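Local atomic coordinates of PHOX (Pseudomonas fluorescens, PDB entry 4A9V), a protein that hydrolyses phosphate monoesters as an alkaline phosphatase, using a cofactor of iron and calcium ions held in a beta-propeller. Residues D14-A19 and F524-I529; M474-D479 and G501-M506; I491-D496 and N508-C513; G530-G535 and G548-G553. All blocks are in the same frame, centred on the assembly; numbering follows the deposited sequence. Where two conformers were deposited one is given.

Contact 1. Residues D14-A19 and F524-I529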
loop_
_atom_site.group_PDB
_atom_site.type_symbol
_atom_site.label_atom_id
_atom_site.label_comp_id
_atom_site.label_asym_id
_atom_site.label_seq_id
_atom_site.Cartn_x
_atom_site.Cartn_y
_atom_site.Cartn_z
ATOM N N ASP A 14 -1.130 -27.851 0.027
ATOM C CA ASP A 14 -0.453 -28.130 -1.236
ATOM C C ASP A 14 -0.589 -26.951 -2.184
ATOM O O ASP A 14 -1.676 -26.400 -2.355
ATOM C CB ASP A 14 -1.053 -29.369 -1.901
ATOM C CG ASP A 14 -0.683 -30.650 -1.190
ATOM O OD1 ASP A 14 0.139 -30.589 -0.254
ATOM O OD2 ASP A 14 -1.039 -31.729 -1.709
ATOM N N SER A 15 0.512 -26.583 -2.826
ATOM C CA SER A 15 0.519 -25.492 -3.782
ATOM C C SER A 15 -0.515 -25.730 -4.884
ATOM O O SER A 15 -0.564 -26.813 -5.473
ATOM C CB SER A 15 1.917 -25.381 -4.385
ATOM O OG SER A 15 2.030 -24.210 -5.167
ATOM N N ILE A 16 -1.363 -24.735 -5.134
ATOM C CA ILE A 16 -2.452 -24.870 -6.096
ATOM C C ILE A 16 -1.977 -24.460 -7.487
ATOM O O ILE A 16 -1.008 -23.711 -7.624
ATOM C CB ILE A 16 -3.700 -24.051 -5.692
ATOM C CG1 ILE A 16 -3.478 -22.540 -5.830
ATOM C CG2 ILE A 16 -4.114 -24.397 -4.268
ATOM C CD1 ILE A 16 -4.770 -21.753 -5.747
ATOM N N PRO A 17 -2.661 -24.943 -8.531
ATOM C CA PRO A 17 -2.262 -24.526 -9.871
ATOM C C PRO A 17 -2.599 -23.067 -10.161
ATOM O O PRO A 17 -3.564 -22.526 -9.631
ATOM C CB PRO A 17 -3.041 -25.461 -10.805
ATOM C CG PRO A 17 -4.070 -26.129 -9.972
ATOM C CD PRO A 17 -3.701 -25.988 -8.530
ATOM N N ALA A 18 -1.826 -22.450 -11.044
ATOM C CA ALA A 18 -2.212 -21.171 -11.619
ATOM C C ALA A 18 -3.569 -21.316 -12.295
ATOM O O ALA A 18 -3.916 -22.404 -12.764
ATOM C CB ALA A 18 -1.165 -20.714 -12.619
ATOM N N ALA A 19 -4.312 -20.222 -12.389
ATOM C CA ALA A 19 -5.653 -20.271 -12.954
ATOM C C ALA A 19 -5.983 -18.981 -13.684
ATOM O O ALA A 19 -5.375 -17.937 -13.436
ATOM C CB ALA A 19 -6.674 -20.545 -11.861
ATOM N N PHE A 524 -1.267 -20.236 -2.974
ATOM C CA PHE A 524 -2.399 -20.456 -2.075
ATOM C C PHE A 524 -3.742 -20.071 -2.705
ATOM O O PHE A 524 -4.732 -20.765 -2.485
ATOM C CB PHE A 524 -2.184 -19.678 -0.769
ATOM C CG PHE A 524 -3.339 -19.761 0.187
ATOM C CD1 PHE A 524 -3.498 -20.854 1.016
ATOM C CD2 PHE A 524 -4.248 -18.722 0.286
ATOM C CE1 PHE A 524 -4.578 -20.933 1.878
ATOM C CE2 PHE A 524 -5.308 -18.782 1.171
ATOM C CZ PHE A 524 -5.460 -19.880 1.987
ATOM N N MET A 525 -3.798 -18.936 -3.399
ATOM C CA MET A 525 -5.053 -18.416 -3.940
ATOM C C MET A 525 -4.791 -17.801 -5.307
ATOM O O MET A 525 -3.761 -17.165 -5.527
ATOM C CB MET A 525 -5.645 -17.352 -3.003
ATOM C CG MET A 525 -7.012 -16.847 -3.429
ATOM S SD MET A 525 -7.628 -15.526 -2.364
ATOM C CE MET A 525 -6.757 -14.126 -3.046
ATOM N N VAL A 526 -5.749 -17.966 -6.213
ATOM C CA VAL A 526 -5.768 -17.212 -7.452
ATOM C C VAL A 526 -7.058 -16.412 -7.527
ATOM O O VAL A 526 -8.123 -16.892 -7.133
ATOM C CB VAL A 526 -5.650 -18.129 -8.692
ATOM C CG1 VAL A 526 -5.613 -17.280 -9.950
ATOM C CG2 VAL A 526 -4.424 -19.029 -8.596
ATOM N N GLY A 527 -6.931 -15.153 -7.933
ATOM C CA GLY A 527 -8.064 -14.252 -8.031
ATOM C C GLY A 527 -8.681 -14.211 -9.413
ATOM O O GLY A 527 -8.215 -14.880 -10.344
ATOM N N PRO A 528 -9.717 -13.382 -9.562
ATOM C CA PRO A 528 -10.506 -13.333 -10.782
ATOM C C PRO A 528 -9.879 -12.451 -11.868
ATOM O O PRO A 528 -8.768 -11.927 -11.716
ATOM C CB PRO A 528 -11.847 -12.767 -10.302
ATOM C CG PRO A 528 -11.495 -11.921 -9.124
ATOM C CD PRO A 528 -10.381 -12.678 -8.449
ATOM N N ILE A 529 -10.574 -12.332 -12.985
ATOM C CA ILE A 529 -9.995 -11.733 -14.171
ATOM C C ILE A 529 -9.830 -10.231 -13.988
ATOM O O ILE A 529 -10.745 -9.543 -13.540
ATOM C CB ILE A 529 -10.865 -12.050 -15.406
ATOM C CG1 ILE A 529 -10.771 -13.548 -15.721
ATOM C CG2 ILE A 529 -10.446 -11.215 -16.608
ATOM C CD1 ILE A 529 -11.712 -14.010 -16.813
#
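Ile-16 and Ala-19 run alongside Phe-524 to Val-526, the two backbones heading nearly the same way, with end-to-end directions 7° apart. Their nearest CA atoms, Ile-16 to Phe-524, are 6.0 Å apart, and the CA atoms of Ala-19 and Val-526 are 6.3 Å apart. Segment 14-19 has no regular secondary structure, whereas 524-526 ends one of the two outermost strands, 521-526, of a four-stranded antiparallel sheet. That strand carries a classic beta bulge, Phe-524 and Met-525 both facing Met-511 on the neighbouring strand. Side chains do the joining. CG1 of Ile-16 sits between its own backbone N and carbonyl carbon (chi1 71°), and the extended chain beyond it lays CD1 over the strand backbone. There Ile-16 CD1 meets Phe-524 O at 3.4 Å and also touches CG2 of Val-526 at 4.0 Å. Val-526 points its two methyls at the N-terminal segment and divides them: CG2 takes Ile-16 CD1 and, at 3.7 Å, Pro-17 O, while CG1 packs on Ala-19 CB at 3.9 Å and approaches Ala-19 O at 3.6 Å. The Phe-524 ring turns away into an aromatic group, meeting Phe-13, Tyr-30 and Trp-490 edge-to-face. Polar attachment comes from next door, where Arg-523 bonds Ser-15 OG through its backbone N and Ile-16 O through NH1. The contact itself is therefore apolar packing of the N-terminal segment along a sheet edge, probably at some cost, since Phe-524 O is buried under Ile-16 CD1 with no polar partner in the model.

Contact 2. Residues M474-D479 and G501-M506; sequences MFNSPD and GDFAGM. With CA (calcium ion), chain R; CA (calcium ion), chain Q.
Met-474 and Met-506 cross at about a right angle, both chains extended beyond CG, and the CE of Met-506 lies 4.0 Å from Met-474 CB. Met-506 CE also reaches the backbone, 3.4 Å from Phe-475 O, while Met-474 CE, on the chain crossing it, comes 3.2 Å from Ala-504 O and also touches Gly-505 CA. Next comes Asn-476. With chi1 at 78° its amide faces the loop, where Asn-476 ND2 gives a weak hydrogen bond to Met-506 SD at 3.6 Å (N-H...S 141°). The amide also crosses the Phe-503 ring, the planes 45° apart, with Asn-476 CG 3.6 Å from Phe-503 CD1; Met-506 SD lies in that ring's plane at its edge. Further out, Asn-476 OD1 accepts from Ser-477 OG at 3.0 Å and from the backbone N of Asp-496, its stronger tie. A type II turn from Phe-503 to Met-506, closed by Met-506 N to Phe-503 O, presents the loop side chains. Three residues after Asn-476, Asp-479 reaches two calcium ions: OD2 bridges them, 2.3 Å from one and 2.5 Å from the other, and OD1 joins it on the second, with Glu-387 contributing to both sites. Sulfur, methyl and amide packing thus hold the connecting loop against the chain that enters the strand of Asp-479, at some distance from the metals themselves.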
loop_
_atom_site.group_PDB
_atom_site.type_symbol
_atom_site.label_atom_id
_atom_site.label_comp_id
_atom_site.label_asym_id
_atom_site.label_seq_id
_atom_site.Cartn_x
_atom_site.Cartn_y
_atom_site.Cartn_z
ATOM N N MET A 474 5.435 -20.380 -9.930
ATOM C CA MET A 474 5.948 -19.101 -10.389
ATOM C C MET A 474 4.871 -18.017 -10.456
ATOM O O MET A 474 3.695 -18.272 -10.731
ATOM C CB MET A 474 6.652 -19.250 -11.733
ATOM C CG MET A 474 5.794 -19.867 -12.811
ATOM S SD MET A 474 6.713 -19.970 -14.351
ATOM C CE MET A 474 5.447 -20.653 -15.416
ATOM N N PHE A 475 5.328 -16.783 -10.270
ATOM C CA PHE A 475 4.475 -15.602 -10.195
ATOM C C PHE A 475 5.290 -14.386 -10.636
ATOM O O PHE A 475 6.506 -14.472 -10.805
ATOM C CB PHE A 475 3.966 -15.409 -8.760
ATOM C CG PHE A 475 5.063 -15.217 -7.747
ATOM C CD1 PHE A 475 5.682 -16.312 -7.148
ATOM C CD2 PHE A 475 5.503 -13.940 -7.415
ATOM C CE1 PHE A 475 6.703 -16.126 -6.231
ATOM C CE2 PHE A 475 6.539 -13.760 -6.512
ATOM C CZ PHE A 475 7.149 -14.854 -5.929
ATOM N N ASN A 476 4.635 -13.250 -10.809
ATOM C CA ASN A 476 5.371 -12.028 -11.110
ATOM C C ASN A 476 4.822 -10.838 -10.349
ATOM O O ASN A 476 3.644 -10.816 -9.967
ATOM C CB ASN A 476 5.415 -11.752 -12.621
ATOM C CG ASN A 476 4.125 -11.168 -13.156
ATOM O OD1 ASN A 476 3.997 -9.951 -13.313
ATOM N ND2 ASN A 476 3.175 -12.043 -13.498
ATOM N N SER A 477 5.700 -9.869 -10.103
ATOM C CA SER A 477 5.341 -8.589 -9.509
ATOM C C SER A 477 4.710 -8.758 -8.123
ATOM O O SER A 477 3.609 -8.269 -7.859
ATOM C CB SER A 477 4.405 -7.815 -10.433
ATOM O OG SER A 477 4.985 -7.639 -11.717
ATOM N N PRO A 478 5.449 -9.372 -7.193
ATOM C CA PRO A 478 4.992 -9.347 -5.808
ATOM C C PRO A 478 4.850 -7.901 -5.330
ATOM O O PRO A 478 5.614 -7.025 -5.737
ATOM C CB PRO A 478 6.112 -10.072 -5.061
ATOM C CG PRO A 478 7.333 -9.776 -5.874
ATOM C CD PRO A 478 6.863 -9.774 -7.305
ATOM N N ASP A 479 3.862 -7.658 -4.480
ATOM C CA ASP A 479 3.451 -6.301 -4.150
ATOM C C ASP A 479 3.092 -6.280 -2.663
ATOM O O ASP A 479 3.946 -5.963 -1.823
ATOM C CB ASP A 479 2.299 -5.881 -5.095
ATOM C CG ASP A 479 1.760 -4.479 -4.843
ATOM O OD1 ASP A 479 1.818 -3.981 -3.700
ATOM O OD2 ASP A 479 1.134 -3.931 -5.782
ATOM N N GLY A 501 3.753 -15.072 -23.201
ATOM C CA GLY A 501 5.086 -14.499 -23.343
ATOM C C GLY A 501 5.937 -14.734 -22.110
ATOM O O GLY A 501 6.082 -15.872 -21.657
ATOM N N ASP A 502 6.454 -13.655 -21.528
ATOM C CA ASP A 502 7.279 -13.759 -20.322
ATOM C C ASP A 502 6.485 -14.330 -19.148
ATOM O O ASP A 502 7.064 -14.777 -18.160
ATOM C CB ASP A 502 7.846 -12.393 -19.920
ATOM C CG ASP A 502 9.082 -12.002 -20.708
ATOM O OD1 ASP A 502 9.694 -12.873 -21.364
ATOM O OD2 ASP A 502 9.524 -10.846 -20.549
ATOM N N PHE A 503 5.161 -14.314 -19.258
ATOM C CA PHE A 503 4.291 -14.656 -18.139
ATOM C C PHE A 503 3.490 -15.921 -18.432
ATOM O O PHE A 503 2.591 -16.276 -17.678
ATOM C CB PHE A 503 3.365 -13.479 -17.832
ATOM C CG PHE A 503 4.094 -12.171 -17.697
ATOM C CD1 PHE A 503 4.926 -11.952 -16.611
ATOM C CD2 PHE A 503 4.144 -11.280 -18.757
ATOM C CE1 PHE A 503 5.707 -10.813 -16.537
ATOM C CE2 PHE A 503 4.917 -10.137 -18.687
ATOM C CZ PHE A 503 5.727 -9.918 -17.588
ATOM N N ALA A 504 3.903 -16.670 -19.449
ATOM C CA ALA A 504 3.216 -17.916 -19.786
ATOM C C ALA A 504 3.251 -18.863 -18.595
ATOM O O ALA A 504 4.325 -19.187 -18.088
ATOM C CB ALA A 504 3.853 -18.566 -21.005
ATOM N N GLY A 505 2.076 -19.326 -18.178
ATOM C CA GLY A 505 1.972 -20.264 -17.073
ATOM C C GLY A 505 1.691 -19.636 -15.719
ATOM O O GLY A 505 1.495 -20.348 -14.740
ATOM N N MET A 506 1.709 -18.309 -15.644
ATOM C CA MET A 506 1.507 -17.635 -14.362
ATOM C C MET A 506 0.044 -17.335 -14.044
ATOM O O MET A 506 -0.309 -17.121 -12.887
ATOM C CB MET A 506 2.331 -16.358 -14.309
ATOM C CG MET A 506 3.813 -16.661 -14.233
ATOM S SD MET A 506 4.829 -15.179 -14.335
ATOM C CE MET A 506 6.422 -15.877 -13.906
HETATM CA CA CA R . 1.923 -2.808 -7.615
HETATM CA CA CA Q . 0.384 -2.032 -4.378
HETATM O O HOH W 1 -1.950 -0.470 -4.761
HETATM O O HOH W 2 -0.969 -1.738 -2.281
HETATM O O HOH W 3 -1.349 -3.818 -4.353
HETATM O O HOH W 4 -0.396 -1.937 -6.886
HETATM O O HOH W 5 1.234 -0.736 -8.599
#

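Contact 3. Residues I491-D496 and N508-C513. With CA (calcium ion), chain R; LI (lithium ion), chain G.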
loop_
_atom_site.group_PDB
_atom_site.type_symbol
_atom_site.label_atom_id
_atom_site.label_comp_id
_atom_site.label_asym_id
_atom_site.label_seq_id
_atom_site.Cartn_x
_atom_site.Cartn_y
_atom_site.Cartn_z
ATOM N N ILE A 491 2.375 -13.515 0.355
ATOM C CA ILE A 491 2.868 -12.711 -0.762
ATOM C C ILE A 491 1.727 -12.511 -1.759
ATOM O O ILE A 491 1.109 -13.484 -2.195
ATOM C CB ILE A 491 4.013 -13.439 -1.502
ATOM C CG1 ILE A 491 5.195 -13.707 -0.569
ATOM C CG2 ILE A 491 4.447 -12.641 -2.719
ATOM C CD1 ILE A 491 6.179 -14.734 -1.098
ATOM N N LEU A 492 1.404 -11.259 -2.063
ATOM C CA LEU A 492 0.257 -10.925 -2.900
ATOM C C LEU A 492 0.794 -10.299 -4.183
ATOM O O LEU A 492 1.764 -9.551 -4.135
ATOM C CB LEU A 492 -0.647 -9.932 -2.158
ATOM C CG LEU A 492 -1.410 -10.472 -0.941
ATOM C CD1 LEU A 492 -0.532 -10.841 0.249
ATOM C CD2 LEU A 492 -2.451 -9.464 -0.505
ATOM N N THR A 493 0.176 -10.586 -5.326
ATOM C CA THR A 493 0.724 -10.108 -6.589
ATOM C C THR A 493 -0.133 -9.084 -7.320
ATOM O O THR A 493 -1.368 -9.112 -7.282
ATOM C CB THR A 493 1.115 -11.245 -7.561
ATOM O OG1 THR A 493 -0.041 -11.815 -8.196
ATOM C CG2 THR A 493 1.875 -12.329 -6.857
ATOM N N ASP A 494 0.567 -8.190 -8.013
ATOM C CA ASP A 494 -0.011 -7.197 -8.906
ATOM C C ASP A 494 0.819 -7.150 -10.185
ATOM O O ASP A 494 1.611 -6.233 -10.407
ATOM C CB ASP A 494 -0.015 -5.821 -8.243
ATOM C CG ASP A 494 -0.372 -4.721 -9.215
ATOM O OD1 ASP A 494 -1.159 -5.008 -10.141
ATOM O OD2 ASP A 494 0.180 -3.600 -9.093
ATOM N N GLY A 495 0.715 -8.217 -10.960
ATOM C CA GLY A 495 1.558 -8.392 -12.118
ATOM C C GLY A 495 0.778 -8.540 -13.399
ATOM O O GLY A 495 -0.435 -8.339 -13.449
ATOM N N ASP A 496 1.510 -8.889 -14.442
ATOM C CA ASP A 496 0.957 -9.141 -15.755
ATOM C C ASP A 496 0.172 -10.455 -15.737
ATOM O O ASP A 496 0.661 -11.467 -15.241
ATOM C CB ASP A 496 2.101 -9.199 -16.767
ATOM C CG ASP A 496 1.616 -9.312 -18.189
ATOM O OD1 ASP A 496 0.911 -10.298 -18.483
ATOM O OD2 ASP A 496 2.024 -8.474 -19.022
ATOM N N ASN A 508 -3.678 -15.644 -13.526
ATOM C CA ASN A 508 -4.193 -14.436 -12.892
ATOM C C ASN A 508 -3.345 -14.069 -11.675
ATOM O O ASN A 508 -2.584 -14.898 -11.160
ATOM C CB ASN A 508 -5.642 -14.666 -12.451
ATOM C CG ASN A 508 -6.623 -14.724 -13.610
ATOM O OD1 ASN A 508 -6.271 -14.532 -14.774
ATOM N ND2 ASN A 508 -7.879 -14.985 -13.280
ATOM N N ASN A 509 -3.579 -12.875 -11.140
ATOM C CA ASN A 509 -2.932 -12.488 -9.898
ATOM C C ASN A 509 -3.379 -13.362 -8.739
ATOM O O ASN A 509 -4.398 -14.056 -8.804
ATOM C CB ASN A 509 -3.173 -11.006 -9.617
ATOM C CG ASN A 509 -2.219 -10.128 -10.385
ATOM O OD1 ASN A 509 -1.008 -10.344 -10.337
ATOM N ND2 ASN A 509 -2.749 -9.165 -11.130
ATOM N N GLN A 510 -2.546 -13.404 -7.711
ATOM C CA GLN A 510 -2.546 -14.533 -6.808
ATOM C C GLN A 510 -1.924 -14.192 -5.468
ATOM O O GLN A 510 -1.382 -13.096 -5.267
ATOM C CB GLN A 510 -1.804 -15.675 -7.464
ATOM C CG GLN A 510 -0.372 -15.345 -7.807
ATOM C CD GLN A 510 0.247 -16.371 -8.737
ATOM O OE1 GLN A 510 0.976 -17.272 -8.295
ATOM N NE2 GLN A 510 -0.014 -16.224 -10.030
ATOM N N MET A 511 -2.089 -15.112 -4.531
ATOM C CA MET A 511 -1.451 -15.017 -3.236
ATOM C C MET A 511 -0.707 -16.310 -2.976
ATOM O O MET A 511 -1.225 -17.401 -3.230
ATOM C CB MET A 511 -2.486 -14.747 -2.135
ATOM C CG MET A 511 -1.883 -14.591 -0.740
ATOM S SD MET A 511 -2.983 -13.796 0.450
ATOM C CE MET A 511 -4.273 -15.024 0.578
ATOM N N LEU A 512 0.506 -16.174 -2.455
ATOM C CA LEU A 512 1.361 -17.299 -2.127
ATOM C C LEU A 512 1.765 -17.221 -0.660
ATOM O O LEU A 512 1.530 -16.216 0.013
ATOM C CB LEU A 512 2.611 -17.310 -3.026
ATOM C CG LEU A 512 2.324 -17.205 -4.533
ATOM C CD1 LEU A 512 2.512 -15.788 -5.053
ATOM C CD2 LEU A 512 3.172 -18.190 -5.333
ATOM N N CYS A 513 2.310 -18.317 -0.158
ATOM C CA CYS A 513 2.760 -18.393 1.214
ATOM C C CYS A 513 4.172 -18.948 1.235
ATOM O O CYS A 513 4.481 -19.902 0.525
ATOM C CB CYS A 513 1.827 -19.300 2.017
ATOM S SG CYS A 513 2.023 -19.165 3.808
HETATM CA CA CA R . 1.923 -2.808 -7.615
HETATM LI LI LI G . -1.958 -2.773 -10.650
HETATM O O HOH W 6 -1.983 -6.578 -12.082
HETATM O O HOH W 7 -1.155 -1.322 -9.737
HETATM O O HOH W 8 -1.151 -3.480 -12.344
HETATM O O HOH W 9 -3.277 -4.544 -11.981
HETATM O O HOH W 4 -0.396 -1.937 -6.886
HETATM O O HOH W 5 1.234 -0.736 -8.599
#
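Two neighbouring antiparallel strands of a propeller-type four-stranded sheet meet here, and the chain leaving the first of them supplies a metal ligand, Asp-494. Ile-491 and Leu-512 form a hydrogen-bonded pair: Ile-491 N gives to Leu-512 O at 2.9 Å, and Leu-512 N returns a bond to Ile-491 O. In the following non-hydrogen-bonded pair, Leu-492 and Met-511 lie side by side, CD1 against SD at 3.8 Å. Beyond it Thr-493 N bonds Gln-510 O, and the regular pairing gives way to side-chain bonds. Thr-493 OG1, flanked by both main-chain branches (chi1 77°), accepts from Gln-510 N at 3.0 Å and donates to Asn-509 OD1 at 2.8 Å. Asn-509 OD1 also takes a nearly straight bond from Gly-495 N (2.8 Å, 172°), both donors lying a little off the carbonyl plane. Asn-509 ND2 is held by Cys-531 O and by a water that also contacts Asp-494 OD1 and Gly-495 O. Between these gripped residues Asp-494 directs its carboxylate away from segment 508-513, to the metals: OD2 binds calcium at 2.4 Å, and OD1 the lithium ion, also at 2.4 Å. Glu-532 shares the lithium, and Asp-479 and Glu-387 the calcium. Asn-509 thus acts as a second-shell residue: by gripping the backbone on one side of Asp-494 and the hydroxyl of Thr-493 on the other, it probably steadies the backbone around the carboxylate that bridges calcium and lithium.

Contact 4. Residues G530-G535 and G548-G553. With LI (lithium ion), chain G.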
loop_
_atom_site.group_PDB
_atom_site.type_symbol
_atom_site.label_atom_id
_atom_site.label_comp_id
_atom_site.label_asym_id
_atom_site.label_seq_id
_atom_site.Cartn_x
_atom_site.Cartn_y
_atom_site.Cartn_z
ATOM N N GLY A 530 -8.637 -9.732 -14.303
ATOM C CA GLY A 530 -8.381 -8.301 -14.336
ATOM C C GLY A 530 -8.076 -7.672 -12.987
ATOM O O GLY A 530 -7.832 -6.472 -12.923
ATOM N N CYS A 531 -8.117 -8.457 -11.909
ATOM C CA CYS A 531 -7.872 -7.930 -10.565
ATOM C C CYS A 531 -6.383 -7.866 -10.260
ATOM O O CYS A 531 -5.561 -8.491 -10.931
ATOM C CB CYS A 531 -8.580 -8.783 -9.504
ATOM S SG CYS A 531 -7.685 -10.257 -8.967
ATOM N N GLU A 532 -6.054 -7.183 -9.172
ATOM C CA GLU A 532 -4.885 -7.549 -8.386
ATOM C C GLU A 532 -5.309 -7.962 -6.987
ATOM O O GLU A 532 -6.422 -7.676 -6.549
ATOM C CB GLU A 532 -3.849 -6.416 -8.331
ATOM C CG GLU A 532 -4.257 -5.182 -7.546
ATOM C CD GLU A 532 -3.287 -4.026 -7.755
ATOM O OE1 GLU A 532 -3.420 -3.320 -8.778
ATOM O OE2 GLU A 532 -2.393 -3.826 -6.901
ATOM N N VAL A 533 -4.461 -8.753 -6.343
ATOM C CA VAL A 533 -4.721 -9.265 -5.007
ATOM C C VAL A 533 -3.936 -8.380 -4.046
ATOM O O VAL A 533 -2.727 -8.205 -4.218
ATOM C CB VAL A 533 -4.268 -10.734 -4.908
ATOM C CG1 VAL A 533 -4.401 -11.241 -3.488
ATOM C CG2 VAL A 533 -5.075 -11.600 -5.866
ATOM N N THR A 534 -4.638 -7.728 -3.122
ATOM C CA THR A 534 -4.029 -6.700 -2.305
ATOM C C THR A 534 -4.830 -6.528 -1.025
ATOM O O THR A 534 -6.041 -6.709 -1.023
ATOM C CB THR A 534 -3.911 -5.386 -3.084
ATOM O OG1 THR A 534 -3.116 -4.458 -2.340
ATOM C CG2 THR A 534 -5.277 -4.808 -3.429
ATOM N N GLY A 535 -4.153 -6.155 0.054
ATOM C CA GLY A 535 -4.800 -6.039 1.350
ATOM C C GLY A 535 -4.826 -7.382 2.054
ATOM O O GLY A 535 -5.287 -8.377 1.489
ATOM N N GLY A 548 -8.037 -8.574 -0.111
ATOM C CA GLY A 548 -8.718 -7.749 -1.095
ATOM C C GLY A 548 -8.550 -8.225 -2.527
ATOM O O GLY A 548 -7.475 -8.679 -2.949
ATOM N N ILE A 549 -9.632 -8.057 -3.281
ATOM C CA ILE A 549 -9.643 -8.239 -4.717
ATOM C C ILE A 549 -9.968 -6.882 -5.328
ATOM O O ILE A 549 -11.074 -6.363 -5.176
ATOM C CB ILE A 549 -10.719 -9.268 -5.121
ATOM C CG1 ILE A 549 -10.446 -10.635 -4.474
ATOM C CG2 ILE A 549 -10.810 -9.372 -6.634
ATOM C CD1 ILE A 549 -9.097 -11.245 -4.796
ATOM N N GLN A 550 -8.946 -6.261 -5.902
ATOM C CA GLN A 550 -9.022 -4.884 -6.355
ATOM C C GLN A 550 -9.190 -4.827 -7.874
ATOM O O GLN A 550 -8.538 -5.564 -8.611
ATOM C CB GLN A 550 -7.757 -4.122 -5.928
ATOM C CG GLN A 550 -7.861 -2.616 -6.086
ATOM C CD GLN A 550 -6.521 -1.927 -5.983
ATOM O OE1 GLN A 550 -5.562 -2.312 -6.656
ATOM N NE2 GLN A 550 -6.452 -0.877 -5.170
ATOM N N HIS A 551 -10.054 -3.913 -8.308
ATOM C CA HIS A 551 -10.357 -3.677 -9.725
ATOM C C HIS A 551 -10.544 -4.927 -10.552
ATOM O O HIS A 551 -10.053 -5.009 -11.671
ATOM C CB HIS A 551 -9.346 -2.719 -10.382
ATOM C CG HIS A 551 -7.914 -3.223 -10.396
ATOM N ND1 HIS A 551 -7.484 -4.212 -11.211
ATOM C CD2 HIS A 551 -6.796 -2.783 -9.696
ATOM C CE1 HIS A 551 -6.165 -4.399 -11.028
ATOM N NE2 HIS A 551 -5.745 -3.520 -10.108
ATOM N N PRO A 552 -11.378 -5.868 -10.080
ATOM C CA PRO A 552 -11.734 -6.945 -10.995
ATOM C C PRO A 552 -12.325 -6.396 -12.287
ATOM O O PRO A 552 -13.112 -5.449 -12.263
ATOM C CB PRO A 552 -12.774 -7.751 -10.206
ATOM C CG PRO A 552 -13.367 -6.765 -9.266
ATOM C CD PRO A 552 -12.242 -5.848 -8.887
ATOM N N GLY A 553 -11.915 -6.957 -13.417
ATOM C CA GLY A 553 -12.440 -6.516 -14.699
ATOM C C GLY A 553 -11.982 -5.123 -15.104
ATOM O O GLY A 553 -12.676 -4.440 -15.848
HETATM LI LI LI G . -1.958 -2.773 -10.650
HETATM O O HOH W 8 -1.151 -3.480 -12.344
HETATM O O HOH W 9 -3.277 -4.544 -11.981
HETATM O O HOH W 7 -1.155 -1.322 -9.737
#
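Glu-532 leaves its strand with CB 3.9 Å from His-551 NE2. The next atom, Glu-532 CG, set by a chi1 of 69°, runs beside the Gln-550 side chain and comes 3.3 Å from Gln-550 OE1. Glu-532 CD lies 3.1 Å from Gln-550 OE1, the carboxylate and amide planes 81° apart. At the tip, Glu-532 OE2 is 3.5 Å from Gln-550 OE1, itself an acceptor, while Glu-532 OE1 binds the lithium ion at 2.4 Å and accepts from His-551 NE2 at 2.7 Å (163°) on its anti lone pair. The imidazole is gripped at both nitrogens, since His-551 ND1 donates to Gly-530 O at 2.9 Å, with both acceptors near the ring plane. In the backbone, Glu-532 and Gln-550 form a hydrogen-bonded pair of the antiparallel hairpin 532-538/544-550. The Gln-550 amide has its stronger partner outside, NE2 giving to Asn-67 O, and Thr-534 OG1 bonds Asp-69 of the diiron pocket. Asp-494 completes the protein ligands of the lithium; the same two residues are known to bind a third calcium ion, and the lithium here probably takes that place. A second-shell histidine, itself fixed by a backbone carbonyl, thus helps to orient OE1, which it shares with the lithium.

The four contacts cluster in one region of the beta-propeller, their centres 8 to 16 Å apart. Contacts 1, 2 and 3 share the four-stranded antiparallel sheet 478-483, 489-493, 510-514, 521-526, while contact 4 belongs to the neighbouring sheet, which includes 30-37 and 572-578. Along the chain, contacts 2 and 3 alternate their segments and are both nested inside the long loop closed by contact 1; contact 4 follows afterwards. The two sheets meet in part where Met-525 packs on Val-533 and Ile-549. From the outer contact 1 the arrangement leads to the metals, where Asp-479, Asp-494 and Glu-532, one each from contacts 2, 3 and 4, converge beside the diiron cofactor.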